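Local coordinates for protein tryptophan--tRNA ligase (Pyrococcus horikoshii, PDB 3JXE) that catalyses the ATP-dependent joining of L-tryptophan to its cognate tRNA, releasing AMP and diphosphate, at residues L30-L35 / R51-F56; R59-I64 / A237-K242; S83-I88 / A262-D267. All blocks are in the same frame, centred on the assembly; numbering follows the deposited sequence.

Interaction 1. Residues L30-L35 / R51-F56; sequences LTEDLL and RRKFFF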
loop_
_atom_site.group_PDB
_atom_site.type_symbol
_atom_site.label_atom_id
_atom_site.label_comp_id
_atom_site.label_asym_id
_atom_site.label_seq_id
_atom_site.Cartn_x
_atom_site.Cartn_y
_atom_site.Cartn_z
ATOM N N LEU B 30 -17.554 -24.836 16.320
ATOM C CA LEU B 30 -18.775 -24.783 15.522
ATOM C C LEU B 30 -19.775 -25.807 16.053
ATOM O O LEU B 30 -19.784 -26.964 15.622
ATOM C CB LEU B 30 -18.464 -25.054 14.046
ATOM C CG LEU B 30 -19.078 -24.162 12.962
ATOM C CD1 LEU B 30 -18.783 -24.750 11.590
ATOM C CD2 LEU B 30 -20.580 -23.953 13.143
ATOM N N THR B 31 -20.611 -25.366 16.990
ATOM C CA THR B 31 -21.538 -26.247 17.704
ATOM C C THR B 31 -22.524 -26.953 16.778
ATOM O O THR B 31 -22.893 -26.428 15.722
ATOM C CB THR B 31 -22.332 -25.490 18.798
ATOM O OG1 THR B 31 -23.096 -24.433 18.201
ATOM C CG2 THR B 31 -21.394 -24.912 19.855
ATOM N N GLU B 32 -22.941 -28.147 17.198
ATOM C CA GLU B 32 -23.912 -28.971 16.475
ATOM C C GLU B 32 -25.230 -28.224 16.262
ATOM O O GLU B 32 -25.939 -28.465 15.281
ATOM C CB GLU B 32 -24.177 -30.279 17.236
ATOM C CG GLU B 32 -22.923 -31.072 17.643
ATOM C CD GLU B 32 -22.207 -30.504 18.871
ATOM O OE1 GLU B 32 -22.885 -29.977 19.784
ATOM O OE2 GLU B 32 -20.960 -30.591 18.923
ATOM N N ASP B 33 -25.538 -27.318 17.188
ATOM C CA ASP B 33 -26.744 -26.497 17.133
ATOM C C ASP B 33 -26.703 -25.506 15.973
ATOM O O ASP B 33 -27.713 -25.287 15.302
ATOM C CB ASP B 33 -26.938 -25.745 18.454
ATOM C CG ASP B 33 -27.016 -26.675 19.655
ATOM O OD1 ASP B 33 -28.012 -26.581 20.412
ATOM O OD2 ASP B 33 -26.088 -27.499 19.843
ATOM N N LEU B 34 -25.530 -24.913 15.746
ATOM C CA LEU B 34 -25.349 -23.927 14.679
ATOM C C LEU B 34 -25.501 -24.533 13.285
ATOM O O LEU B 34 -26.019 -23.881 12.376
ATOM C CB LEU B 34 -23.993 -23.225 14.812
ATOM C CG LEU B 34 -23.877 -22.110 15.857
ATOM C CD1 LEU B 34 -22.418 -21.796 16.138
ATOM C CD2 LEU B 34 -24.624 -20.853 15.423
ATOM N N LEU B 35 -25.053 -25.777 13.127
ATOM C CA LEU B 35 -25.190 -26.505 11.867
ATOM C C LEU B 35 -26.659 -26.695 11.482
ATOM O O LEU B 35 -27.044 -26.448 10.340
ATOM C CB LEU B 35 -24.484 -27.865 11.944
ATOM C CG LEU B 35 -23.002 -27.977 11.564
ATOM C CD1 LEU B 35 -22.089 -27.347 12.605
ATOM C CD2 LEU B 35 -22.633 -29.437 11.366
ATOM N N ARG B 51 -21.473 -30.812 7.274
ATOM C CA ARG B 51 -22.098 -31.820 8.138
ATOM C C ARG B 51 -21.112 -32.835 8.717
ATOM O O ARG B 51 -21.357 -33.393 9.788
ATOM C CB ARG B 51 -23.268 -32.531 7.439
ATOM C CG ARG B 51 -22.973 -33.096 6.056
ATOM C CD ARG B 51 -23.982 -34.179 5.687
ATOM N NE ARG B 51 -24.403 -34.104 4.287
ATOM C CZ ARG B 51 -23.776 -34.687 3.267
ATOM N NH1 ARG B 51 -22.673 -35.398 3.467
ATOM N NH2 ARG B 51 -24.251 -34.552 2.037
ATOM N N ARG B 52 -20.002 -33.065 8.019
ATOM C CA ARG B 52 -18.969 -33.974 8.517
ATOM C C ARG B 52 -17.887 -33.238 9.314
ATOM O O ARG B 52 -16.837 -33.806 9.629
ATOM C CB ARG B 52 -18.368 -34.805 7.379
ATOM C CG ARG B 52 -19.347 -35.797 6.770
ATOM C CD ARG B 52 -18.675 -36.688 5.750
ATOM N NE ARG B 52 -19.644 -37.282 4.830
ATOM C CZ ARG B 52 -19.328 -37.901 3.695
ATOM N NH1 ARG B 52 -18.060 -38.020 3.320
ATOM N NH2 ARG B 52 -20.285 -38.404 2.929
ATOM N N LYS B 53 -18.169 -31.975 9.633
ATOM C CA LYS B 53 -17.351 -31.143 10.529
ATOM C C LYS B 53 -15.888 -30.970 10.102
ATOM O O LYS B 53 -14.975 -31.002 10.934
ATOM C CB LYS B 53 -17.461 -31.633 11.984
ATOM C CG LYS B 53 -18.826 -31.385 12.609
ATOM C CD LYS B 53 -18.984 -32.125 13.926
ATOM C CE LYS B 53 -20.384 -31.929 14.490
ATOM N NZ LYS B 53 -20.605 -32.735 15.723
ATOM N N PHE B 54 -15.677 -30.787 8.801
ATOM C CA PHE B 54 -14.369 -30.393 8.283
ATOM C C PHE B 54 -14.135 -28.933 8.648
ATOM O O PHE B 54 -13.018 -28.535 8.989
ATOM C CB PHE B 54 -14.290 -30.602 6.769
ATOM C CG PHE B 54 -12.974 -30.198 6.167
ATOM C CD1 PHE B 54 -12.901 -29.131 5.281
ATOM C CD2 PHE B 54 -11.805 -30.882 6.492
ATOM C CE1 PHE B 54 -11.683 -28.754 4.720
ATOM C CE2 PHE B 54 -10.584 -30.512 5.938
ATOM C CZ PHE B 54 -10.523 -29.446 5.049
ATOM N N PHE B 55 -15.204 -28.143 8.566
ATOM C CA PHE B 55 -15.248 -26.835 9.193
ATOM C C PHE B 55 -15.610 -27.046 10.659
ATOM O O PHE B 55 -16.727 -27.456 10.983
ATOM C CB PHE B 55 -16.256 -25.927 8.491
ATOM C CG PHE B 55 -15.720 -25.276 7.249
ATOM C CD1 PHE B 55 -15.678 -25.967 6.043
ATOM C CD2 PHE B 55 -15.251 -23.967 7.287
ATOM C CE1 PHE B 55 -15.178 -25.364 4.892
ATOM C CE2 PHE B 55 -14.750 -23.353 6.143
ATOM C CZ PHE B 55 -14.714 -24.053 4.944
ATOM N N PHE B 56 -14.647 -26.778 11.534
ATOM C CA PHE B 56 -14.737 -27.157 12.941
ATOM C C PHE B 56 -14.838 -25.960 13.880
ATOM O O PHE B 56 -15.349 -26.082 14.995
ATOM C CB PHE B 56 -13.525 -28.014 13.323
ATOM C CG PHE B 56 -12.226 -27.250 13.371
ATOM C CD1 PHE B 56 -11.615 -26.976 14.589
ATOM C CD2 PHE B 56 -11.617 -26.800 12.201
ATOM C CE1 PHE B 56 -10.418 -26.272 14.642
ATOM C CE2 PHE B 56 -10.420 -26.093 12.246
ATOM C CZ PHE B 56 -9.820 -25.832 13.469
#

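Interaction 2. Residues R59-I64 / A237-K242; sequences RDYDLI and AALHSK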
loop_
_atom_site.group_PDB
_atom_site.type_symbol
_atom_site.label_atom_id
_atom_site.label_comp_id
_atom_site.label_asym_id
_atom_site.label_seq_id
_atom_site.Cartn_x
_atom_site.Cartn_y
_atom_site.Cartn_z
ATOM N N ARG B 59 -16.099 -17.859 14.234
ATOM C CA ARG B 59 -16.101 -16.605 14.975
ATOM C C ARG B 59 -17.369 -15.844 14.619
ATOM O O ARG B 59 -17.640 -15.619 13.439
ATOM C CB ARG B 59 -14.875 -15.763 14.627
ATOM C CG ARG B 59 -13.623 -16.130 15.391
ATOM C CD ARG B 59 -12.664 -14.959 15.436
ATOM N NE ARG B 59 -11.849 -14.976 16.647
ATOM C CZ ARG B 59 -10.556 -15.279 16.681
ATOM N NH1 ARG B 59 -9.916 -15.582 15.566
ATOM N NH2 ARG B 59 -9.899 -15.271 17.832
ATOM N N ASP B 60 -18.151 -15.472 15.634
ATOM C CA ASP B 60 -19.384 -14.686 15.458
ATOM C C ASP B 60 -20.346 -15.212 14.384
ATOM O O ASP B 60 -21.091 -14.435 13.778
ATOM C CB ASP B 60 -19.052 -13.212 15.171
ATOM C CG ASP B 60 -18.803 -12.406 16.432
ATOM O OD1 ASP B 60 -18.852 -12.974 17.544
ATOM O OD2 ASP B 60 -18.552 -11.188 16.302
ATOM N N TYR B 61 -20.333 -16.525 14.154
ATOM C CA TYR B 61 -21.192 -17.124 13.132
ATOM C C TYR B 61 -22.665 -17.107 13.547
ATOM O O TYR B 61 -23.556 -17.021 12.699
ATOM C CB TYR B 61 -20.735 -18.545 12.780
ATOM C CG TYR B 61 -21.485 -19.140 11.611
ATOM C CD1 TYR B 61 -21.279 -18.669 10.316
ATOM C CD2 TYR B 61 -22.407 -20.167 11.799
ATOM C CE1 TYR B 61 -21.973 -19.202 9.241
ATOM C CE2 TYR B 61 -23.102 -20.710 10.727
ATOM C CZ TYR B 61 -22.880 -20.221 9.453
ATOM O OH TYR B 61 -23.558 -20.745 8.382
ATOM N N ASP B 62 -22.910 -17.182 14.853
ATOM C CA ASP B 62 -24.255 -17.036 15.405
ATOM C C ASP B 62 -24.808 -15.626 15.170
ATOM O O ASP B 62 -26.021 -15.437 15.070
ATOM C CB ASP B 62 -24.268 -17.382 16.898
ATOM C CG ASP B 62 -23.260 -16.573 17.704
ATOM O OD1 ASP B 62 -22.070 -16.527 17.321
ATOM O OD2 ASP B 62 -23.661 -15.991 18.734
ATOM N N LEU B 63 -23.906 -14.651 15.074
ATOM C CA LEU B 63 -24.276 -13.265 14.799
ATOM C C LEU B 63 -24.506 -13.007 13.307
ATOM O O LEU B 63 -25.223 -12.072 12.942
ATOM C CB LEU B 63 -23.222 -12.297 15.355
ATOM C CG LEU B 63 -23.204 -12.011 16.862
ATOM C CD1 LEU B 63 -22.469 -13.096 17.645
ATOM C CD2 LEU B 63 -22.563 -10.656 17.132
ATOM N N ILE B 64 -23.898 -13.829 12.451
ATOM C CA ILE B 64 -24.080 -13.702 11.000
ATOM C C ILE B 64 -25.441 -14.254 10.558
ATOM O O ILE B 64 -26.019 -13.781 9.576
ATOM C CB ILE B 64 -22.914 -14.360 10.196
ATOM C CG1 ILE B 64 -22.664 -13.617 8.883
ATOM C CG2 ILE B 64 -23.173 -15.829 9.918
ATOM C CD1 ILE B 64 -21.569 -12.583 8.961
ATOM N N ALA B 237 -16.876 -11.959 11.063
ATOM C CA ALA B 237 -17.167 -13.346 11.393
ATOM C C ALA B 237 -16.294 -14.257 10.537
ATOM O O ALA B 237 -15.796 -13.846 9.487
ATOM C CB ALA B 237 -18.641 -13.647 11.171
ATOM N N ALA B 238 -16.107 -15.493 10.989
ATOM C CA ALA B 238 -15.269 -16.444 10.270
ATOM C C ALA B 238 -15.747 -17.883 10.419
ATOM O O ALA B 238 -16.334 -18.254 11.438
ATOM C CB ALA B 238 -13.814 -16.320 10.720
ATOM N N LEU B 239 -15.501 -18.678 9.381
ATOM C CA LEU B 239 -15.667 -20.124 9.439
ATOM C C LEU B 239 -14.325 -20.767 9.123
ATOM O O LEU B 239 -13.770 -20.561 8.041
ATOM C CB LEU B 239 -16.736 -20.597 8.451
ATOM C CG LEU B 239 -18.207 -20.372 8.812
ATOM C CD1 LEU B 239 -19.069 -20.487 7.567
ATOM C CD2 LEU B 239 -18.675 -21.350 9.883
ATOM N N HIS B 240 -13.804 -21.530 10.076
ATOM C CA HIS B 240 -12.486 -22.141 9.942
ATOM C C HIS B 240 -12.590 -23.616 9.588
ATOM O O HIS B 240 -13.288 -24.376 10.264
ATOM C CB HIS B 240 -11.677 -21.976 11.232
ATOM C CG HIS B 240 -11.660 -20.577 11.761
ATOM N ND1 HIS B 240 -12.391 -20.191 12.864
ATOM C CD2 HIS B 240 -11.005 -19.470 11.337
ATOM C CE1 HIS B 240 -12.184 -18.908 13.098
ATOM N NE2 HIS B 240 -11.347 -18.447 12.186
ATOM N N SER B 241 -11.894 -24.014 8.526
ATOM C CA SER B 241 -11.814 -25.419 8.148
ATOM C C SER B 241 -10.524 -26.039 8.667
ATOM O O SER B 241 -9.578 -25.328 9.016
ATOM C CB SER B 241 -11.899 -25.582 6.627
ATOM O OG SER B 241 -10.654 -25.316 6.005
ATOM N N LYS B 242 -10.497 -27.368 8.716
ATOM C CA LYS B 242 -9.267 -28.103 8.982
ATOM C C LYS B 242 -8.394 -28.083 7.729
ATOM O O LYS B 242 -8.731 -27.433 6.736
ATOM C CB LYS B 242 -9.576 -29.545 9.395
ATOM C CG LYS B 242 -10.236 -29.690 10.757
ATOM C CD LYS B 242 -10.572 -31.143 11.052
ATOM C CE LYS B 242 -11.392 -31.267 12.329
ATOM N NZ LYS B 242 -11.767 -32.683 12.608
#

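Interaction 3. Residues S83-I88 / A262-D267; sequences SGPMHI and AIYLTD. With SO4 (sulfate ion), chain F.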
loop_
_atom_site.group_PDB
_atom_site.type_symbol
_atom_site.label_atom_id
_atom_site.label_comp_id
_atom_site.label_asym_id
_atom_site.label_seq_id
_atom_site.Cartn_x
_atom_site.Cartn_y
_atom_site.Cartn_z
ATOM N N SER B 83 1.011 -18.183 -5.624
ATOM C CA SER B 83 2.428 -18.551 -5.633
ATOM C C SER B 83 2.728 -19.577 -6.723
ATOM O O SER B 83 3.864 -19.693 -7.183
ATOM C CB SER B 83 2.867 -19.077 -4.262
ATOM O OG SER B 83 1.915 -19.976 -3.721
ATOM N N GLY B 84 1.696 -20.309 -7.131
ATOM C CA GLY B 84 1.813 -21.325 -8.170
ATOM C C GLY B 84 0.459 -21.938 -8.474
ATOM O O GLY B 84 -0.567 -21.272 -8.327
ATOM N N PRO B 85 0.442 -23.214 -8.898
ATOM C CA PRO B 85 -0.826 -23.879 -9.195
ATOM C C PRO B 85 -1.602 -24.157 -7.915
ATOM O O PRO B 85 -0.997 -24.381 -6.865
ATOM C CB PRO B 85 -0.398 -25.202 -9.842
ATOM C CG PRO B 85 1.075 -25.095 -10.083
ATOM C CD PRO B 85 1.594 -24.109 -9.103
ATOM N N MET B 86 -2.927 -24.128 -8.005
ATOM C CA MET B 86 -3.784 -24.429 -6.864
ATOM C C MET B 86 -3.982 -25.933 -6.723
ATOM O O MET B 86 -4.172 -26.637 -7.720
ATOM C CB MET B 86 -5.143 -23.742 -7.011
ATOM C CG MET B 86 -5.120 -22.248 -6.753
ATOM S SD MET B 86 -6.722 -21.449 -6.974
ATOM C CE MET B 86 -7.634 -22.060 -5.560
ATOM N N HIS B 87 -3.924 -26.421 -5.486
ATOM C CA HIS B 87 -4.249 -27.817 -5.206
ATOM C C HIS B 87 -5.641 -27.953 -4.583
ATOM O O HIS B 87 -6.347 -26.959 -4.404
ATOM C CB HIS B 87 -3.165 -28.502 -4.358
ATOM C CG HIS B 87 -2.931 -27.869 -3.023
ATOM N ND1 HIS B 87 -3.905 -27.792 -2.050
ATOM C CD2 HIS B 87 -1.819 -27.314 -2.484
ATOM C CE1 HIS B 87 -3.410 -27.198 -0.980
ATOM N NE2 HIS B 87 -2.146 -26.900 -1.216
ATOM N N ILE B 88 -6.023 -29.186 -4.260
ATOM C CA ILE B 88 -7.376 -29.487 -3.787
ATOM C C ILE B 88 -7.746 -28.870 -2.438
ATOM O O ILE B 88 -8.914 -28.558 -2.192
ATOM C CB ILE B 88 -7.674 -31.014 -3.866
ATOM C CG1 ILE B 88 -8.650 -31.273 -5.015
ATOM C CG2 ILE B 88 -8.235 -31.566 -2.551
ATOM C CD1 ILE B 88 -8.507 -32.629 -5.651
ATOM N N ALA B 262 0.676 -33.806 -3.518
ATOM C CA ALA B 262 -0.429 -32.874 -3.699
ATOM C C ALA B 262 -1.198 -33.153 -4.987
ATOM O O ALA B 262 -0.603 -33.425 -6.031
ATOM C CB ALA B 262 0.087 -31.442 -3.692
ATOM N N ILE B 263 -2.524 -33.088 -4.900
ATOM C CA ILE B 263 -3.377 -33.191 -6.077
ATOM C C ILE B 263 -3.757 -31.789 -6.540
ATOM O O ILE B 263 -4.604 -31.128 -5.933
ATOM C CB ILE B 263 -4.658 -34.036 -5.815
ATOM C CG1 ILE B 263 -4.313 -35.411 -5.223
ATOM C CG2 ILE B 263 -5.490 -34.169 -7.090
ATOM C CD1 ILE B 263 -3.459 -36.323 -6.110
ATOM N N TYR B 264 -3.110 -31.340 -7.610
ATOM C CA TYR B 264 -3.395 -30.037 -8.196
ATOM C C TYR B 264 -4.695 -30.073 -8.988
ATOM O O TYR B 264 -5.044 -31.098 -9.577
ATOM C CB TYR B 264 -2.241 -29.590 -9.093
ATOM C CG TYR B 264 -0.955 -29.331 -8.345
ATOM C CD1 TYR B 264 0.019 -30.323 -8.229
ATOM C CD2 TYR B 264 -0.711 -28.094 -7.751
ATOM C CE1 TYR B 264 1.206 -30.087 -7.540
ATOM C CE2 TYR B 264 0.470 -27.848 -7.062
ATOM C CZ TYR B 264 1.423 -28.848 -6.960
ATOM O OH TYR B 264 2.590 -28.602 -6.277
ATOM N N LEU B 265 -5.405 -28.946 -9.000
ATOM C CA LEU B 265 -6.653 -28.816 -9.754
ATOM C C LEU B 265 -6.422 -28.952 -11.257
ATOM O O LEU B 265 -7.361 -29.154 -12.029
ATOM C CB LEU B 265 -7.328 -27.477 -9.448
ATOM C CG LEU B 265 -7.718 -27.188 -7.997
ATOM C CD1 LEU B 265 -8.251 -25.774 -7.887
ATOM C CD2 LEU B 265 -8.736 -28.193 -7.465
ATOM N N THR B 266 -5.157 -28.854 -11.651
ATOM C CA THR B 266 -4.759 -28.892 -13.047
ATOM C C THR B 266 -4.167 -30.256 -13.452
ATOM O O THR B 266 -3.853 -30.477 -14.623
ATOM C CB THR B 266 -3.780 -27.730 -13.359
ATOM O OG1 THR B 266 -3.750 -27.490 -14.771
ATOM C CG2 THR B 266 -2.359 -28.025 -12.847
ATOM N N ASP B 267 -4.032 -31.160 -12.480
ATOM C CA ASP B 267 -3.470 -32.500 -12.704
ATOM C C ASP B 267 -4.288 -33.349 -13.674
ATOM O O ASP B 267 -5.520 -33.360 -13.617
ATOM C CB ASP B 267 -3.333 -33.259 -11.378
ATOM C CG ASP B 267 -2.004 -33.010 -10.682
ATOM O OD1 ASP B 267 -1.091 -32.417 -11.296
ATOM O OD2 ASP B 267 -1.874 -33.426 -9.512
HETATM S S SO4 F . 0.550 -24.173 -0.122
HETATM O O1 SO4 F . 1.509 -24.162 0.981
HETATM O O2 SO4 F . -0.513 -25.130 0.165
HETATM O O3 SO4 F . -0.036 -22.848 -0.296
HETATM O O4 SO4 F . 1.239 -24.548 -1.351
#

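Interaction 1. Residues L30-L35 / R51-F56
Glu-32 and Lys-53 meet because of how their torsions are set. Glu-32 places CG beside the backbone N (chi1 -51°), and the chain then bends at chi2. Lys-53 begins the same way but runs extended beyond CG, which carries its ammonium across to the glutamate. The two side chains lie slantwise over each other. Their salt bridge is long, with Lys-53 NZ 3.9 Å from Glu-32 OE2. The nitrogen sits nearer the aliphatic part of its partner, 3.4 Å from Glu-32 CG. Both residues are exposed, so solvent probably screens this attraction.

The backbone of Lys-53 has a positive phi (58°), as the C-prime residue of a Schellman motif that ends helix 48-51. On the other side, Thr-31 is the N-cap of helix 32-42, with a weak bond from Leu-34 N to its OG1.

A firmer link is made by the backbone. Leu-30 N donates to Phe-56 O at 2.9 Å, and the bond is nearly straight at 172°. Leu-30 CD1 lies 3.5 Å from Phe-55 O and 4.2 Å from Phe-55 CB. Leu-35 CD2 packs 4.0 Å from Arg-51 CA, against the main chain at the end of helix 48-51. The guanidinium of Arg-51 is turned to other partners, Asp-315, Glu-313 and Glu-45.

The contact thus joins the start of helix 32-42 to the turn between helix 48-51 and strand 55-59. Strand 237-241 lies next to it, where Leu-239 touches both Leu-30 and Phe-55, and helix 88-104 meets Phe-55 through Ala-96.

Interaction 2. Residues R59-I64 / A237-K242
Arg-59 and Ala-238 form an antiparallel hydrogen-bonded pair where antiparallel strand 55-59 extends the parallel sheet of the Rossmann fold. Arg-59 N gives its hydrogen to Ala-238 O at 2.8 Å, and Ala-238 N returns one to Arg-59 O at 2.9 Å. The two N-H groups point at their acceptors almost equally well, at 157° and 158°. This pair marks the end of strand 55-59 beside strand 237-241. The chain then turns through Asp-60 into helix 61-69.

The polar ends of these side chains have partners outside the two segments. The Arg-59 guanidinium makes a salt bridge with Asp-218 and a hydrogen bond with Phe-25 O, and Asp-60 pairs with Arg-225. His-240 ND1 is bonded to Ser-57 OG, while its NE2 makes a weak bond to Asp-218, so Arg-59 and His-240 share one carboxylate.

The extended chain of Arg-59 crosses His-240, with Arg-59 CG at the ring edge, 3.9 Å from His-240 CE1. The guanidinium and imidazole planes are nearly perpendicular. The CB atoms of Arg-59 and Ala-238 lie on the same face of the sheet. Ala-237 meets the first turn of the helix, its CB 3.8 Å from Ile-64 CD1. At the far end of 237-242, Lys-242 touches the bound tryptophanyl-5'AMP.

Tyr-61 has CG anti to the backbone N (chi1 -173°), which brings its ring up to Leu-239. Both methyls of the leucine touch it. Leu-239 CD2 stands over one ring face in a CH-pi contact, 3.9 Å from the Tyr-61 centroid, and Leu-239 CD1 is 3.6 Å from Tyr-61 CE1.

Interaction 3. Residues S83-I88 / A262-D267
Tyr-264 sets its ring against Pro-85 of the HIGH motif, one of the two class I synthetase signatures. Pro-85 O lies at the ring edge, in its plane. Pro-85 CB approaches obliquely, 3.6 Å from Tyr-264 CD2. The second flat group, His-87, stacks on the His-90 ring and holds a sulfate ion at its edge. His-87 NE2 donates in plane to sulfate O2 at 2.8 Å. Ser-255 and Ala-256 of the KMSKS region and His-90 also bind the sulfate, so it joins both signature motifs. It probably came from the crystallisation liquor. The His-87 side chain lies about 4 Å from the bound tryptophanyl-5'AMP, which places the contact at the adenylate site.

Two backbone bonds bridge the segments around His-87 and Tyr-264. Leu-265 N donates to Met-86 O at 2.9 Å. Ile-88 N donates to Ile-263 O in a more bent bond. A type I turn runs from Tyr-264 to Asp-267. Tyr-264 N meets Asp-267 OD2 from above the carboxylate plane, and that oxygen also pairs with Lys-275.

Leu-265 has CG beside its backbone N (chi1 -60°), and its methyls split between two partners. CD1 meets Met-86 CB and CD2 meets Ile-88 CG1. Replacing it with alanine removes both methyls and would probably leave a gap beside these two atoms. The Ile-88 and Ile-263 side chains lie side by side and point the same way, with Ile-88 CD1 3.7 Å from Ile-263 CG2.

Overall arrangement
Interactions 1 and 2 both reach the same sheet, since strands 55-59 and 237-241 are neighbours in it. They touch directly, with probable backbone hydrogen bonds from Phe-56 N to His-240 O and from Lys-242 N to Phe-54 O. Interaction 1 is only partly buried and adds a loose, exposed ion pair to its apolar contacts. Interaction 2 is buried and relies on strand pairing and a ring-methyl contact. Interaction 3 is also buried but joins two loops, with its centre about 26 Å from that of interaction 2. There apolar side chains pack next to a histidine that donates to a sulfate, close to the bound tryptophanyl-5'AMP.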